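Local coordinates for protein putative transcriptional regulator (Clostridium difficile, PDB 3QI7) that is of unknown function but has a periplasmic-binding-protein-like fold, consistent with binding a small ligand, and is probably a lipoprotein or transcriptional regulator, at residues 12-17 / 56-61. Residues are numbered along the deposited sequence; the frame is centred on the assembly and turned at random.
Sequences DFKVAV and KQTIKH
Asp12 and Lys56 meet just before two parallel strands begin. Asp12 OD1 accepts the Lys56 backbone N at 2.9 Å, from above the carboxylate plane. Phe13 N donates to Lys56 O, and Phe13 O accepts Thr58 N at 3.2 Å. Val15 N reaches Thr58 O at 2.9 Å in a nearly straight bond (169°). Val15 O takes Lys60 N, and Lys60 O takes Val17 N. The N and O of Lys14 and Ala16 face the other way, Lys14 bonding to Glu87 and Gln89 and Ala16 to Ala90 and Val92. Strand 13-19 is thus an inner strand of the sheet. Strands 13-19 and 57-63 are joined through helix 26-42 in a beta-alpha-beta crossover, as expected in a periplasmic-binding-protein-like domain. On the face of Phe13, Val15 and Val17, Gln57 CB sits over the Phe13 ring, 4.0 Å from its centroid. Val17 CG2 meets Ile59 CG2 at 3.9 Å. On the other face, Lys14 CG lies beside Thr58 OG1. His61 CD2 brings its ring edge to Val17 O at 3.3 Å. The polar ends bond outward: Lys14 NZ forms a salt bridge with Asp85, Gln57 OE1 accepts Lys323 NZ, and His61 ND1 bonds to Glu33 and NE2 to Thr19.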
loop_
_atom_site.group_PDB
_atom_site.type_symbol
_atom_site.label_atom_id
_atom_site.label_comp_id
_atom_site.label_asym_id
_atom_site.label_seq_id
_atom_site.Cartn_x
_atom_site.Cartn_y
_atom_site.Cartn_z
ATOM N N ASP A 12 29.057 -6.640 -9.479
ATOM C CA ASP A 12 28.103 -5.546 -9.555
ATOM C C ASP A 12 26.814 -6.077 -10.190
ATOM O O ASP A 12 26.859 -6.953 -11.061
ATOM C CB ASP A 12 28.694 -4.391 -10.352
ATOM C CG ASP A 12 29.913 -3.765 -9.667
ATOM O OD1 ASP A 12 30.134 -3.987 -8.442
ATOM O OD2 ASP A 12 30.647 -3.037 -10.368
ATOM N N PHE A 13 25.665 -5.601 -9.729
ATOM C CA PHE A 13 24.426 -6.259 -10.129
ATOM C C PHE A 13 23.297 -5.294 -10.415
ATOM O O PHE A 13 23.386 -4.107 -10.106
ATOM C CB PHE A 13 24.031 -7.321 -9.088
ATOM C CG PHE A 13 23.712 -6.769 -7.728
ATOM C CD1 PHE A 13 24.726 -6.489 -6.811
ATOM C CD2 PHE A 13 22.386 -6.546 -7.348
ATOM C CE1 PHE A 13 24.439 -6.006 -5.543
ATOM C CE2 PHE A 13 22.083 -6.049 -6.076
ATOM C CZ PHE A 13 23.122 -5.785 -5.168
ATOM N N LYS A 14 22.253 -5.802 -11.060
ATOM C CA LYS A 14 21.019 -5.022 -11.269
ATOM C C LYS A 14 19.843 -5.647 -10.497
ATOM O O LYS A 14 19.723 -6.886 -10.392
ATOM C CB LYS A 14 20.675 -4.933 -12.761
ATOM C CG LYS A 14 21.732 -4.260 -13.645
ATOM C CD LYS A 14 21.215 -4.147 -15.081
ATOM C CE LYS A 14 22.234 -3.495 -16.029
ATOM N NZ LYS A 14 22.078 -4.062 -17.396
ATOM N N VAL A 15 19.024 -4.785 -9.916
ATOM C CA VAL A 15 17.728 -5.163 -9.374
ATOM C C VAL A 15 16.672 -4.639 -10.342
ATOM O O VAL A 15 16.485 -3.433 -10.476
ATOM C CB VAL A 15 17.507 -4.579 -7.968
ATOM C CG1 VAL A 15 16.124 -4.989 -7.428
ATOM C CG2 VAL A 15 18.617 -5.073 -7.000
ATOM N N ALA A 16 16.015 -5.541 -11.049
ATOM C CA ALA A 16 14.984 -5.131 -11.990
ATOM C C ALA A 16 13.688 -4.928 -11.216
ATOM O O ALA A 16 13.361 -5.755 -10.373
ATOM C CB ALA A 16 14.805 -6.187 -13.102
ATOM N N VAL A 17 12.975 -3.837 -11.507
ATOM C CA VAL A 17 11.740 -3.506 -10.840
ATOM C C VAL A 17 10.661 -3.223 -11.879
ATOM O O VAL A 17 10.776 -2.283 -12.666
ATOM C CB VAL A 17 11.895 -2.275 -9.889
ATOM C CG1 VAL A 17 10.623 -2.051 -9.141
ATOM C CG2 VAL A 17 13.061 -2.502 -8.902
ATOM N N LYS A 56 28.578 -2.469 -6.459
ATOM C CA LYS A 56 27.668 -1.505 -7.091
ATOM C C LYS A 56 26.340 -2.146 -7.455
ATOM O O LYS A 56 26.288 -3.279 -7.960
ATOM C CB LYS A 56 28.306 -0.872 -8.334
ATOM C CG LYS A 56 29.370 0.207 -8.021
ATOM C CD LYS A 56 30.136 0.634 -9.273
ATOM C CE LYS A 56 31.468 1.315 -8.918
ATOM N NZ LYS A 56 31.297 2.600 -8.167
ATOM N N GLN A 57 25.259 -1.416 -7.188
ATOM C CA GLN A 57 23.926 -1.876 -7.536
ATOM C C GLN A 57 23.181 -0.756 -8.251
ATOM O O GLN A 57 23.302 0.415 -7.876
ATOM C CB GLN A 57 23.123 -2.303 -6.286
ATOM C CG GLN A 57 23.880 -2.278 -4.951
ATOM C CD GLN A 57 23.750 -0.970 -4.190
ATOM O OE1 GLN A 57 23.673 -0.973 -2.967
ATOM N NE2 GLN A 57 23.737 0.153 -4.903
ATOM N N THR A 58 22.417 -1.121 -9.272
ATOM C CA THR A 58 21.526 -0.177 -9.967
ATOM C C THR A 58 20.142 -0.808 -10.114
ATOM O O THR A 58 19.977 -2.025 -10.055
ATOM C CB THR A 58 22.033 0.231 -11.417
ATOM O OG1 THR A 58 22.280 -0.943 -12.185
ATOM C CG2 THR A 58 23.293 1.117 -11.395
ATOM N N ILE A 59 19.155 0.036 -10.319
ATOM C CA ILE A 59 17.808 -0.422 -10.538
ATOM C C ILE A 59 17.524 -0.364 -12.031
ATOM O O ILE A 59 17.837 0.638 -12.687
ATOM C CB ILE A 59 16.802 0.447 -9.760
ATOM C CG1 ILE A 59 16.872 0.077 -8.268
ATOM C CG2 ILE A 59 15.391 0.237 -10.298
ATOM C CD1 ILE A 59 16.276 1.118 -7.333
ATOM N N LYS A 60 16.990 -1.457 -12.570
ATOM C CA LYS A 60 16.471 -1.446 -13.922
ATOM C C LYS A 60 14.956 -1.382 -13.881
ATOM O O LYS A 60 14.280 -2.398 -13.601
ATOM C CB LYS A 60 16.913 -2.698 -14.702
ATOM C CG LYS A 60 16.473 -2.721 -16.179
ATOM C CD LYS A 60 17.213 -3.819 -16.944
ATOM C CE LYS A 60 17.195 -3.600 -18.472
ATOM N NZ LYS A 60 15.991 -4.230 -19.034
ATOM N N HIS A 61 14.426 -0.203 -14.179
ATOM C CA HIS A 61 12.986 -0.005 -14.175
ATOM C C HIS A 61 12.315 -0.502 -15.467
ATOM O O HIS A 61 12.490 0.067 -16.543
ATOM C CB HIS A 61 12.658 1.470 -13.932
ATOM C CG HIS A 61 11.219 1.729 -13.612
ATOM N ND1 HIS A 61 10.722 3.000 -13.413
ATOM C CD2 HIS A 61 10.168 0.890 -13.459
ATOM C CE1 HIS A 61 9.432 2.931 -13.137
ATOM N NE2 HIS A 61 9.066 1.663 -13.175
#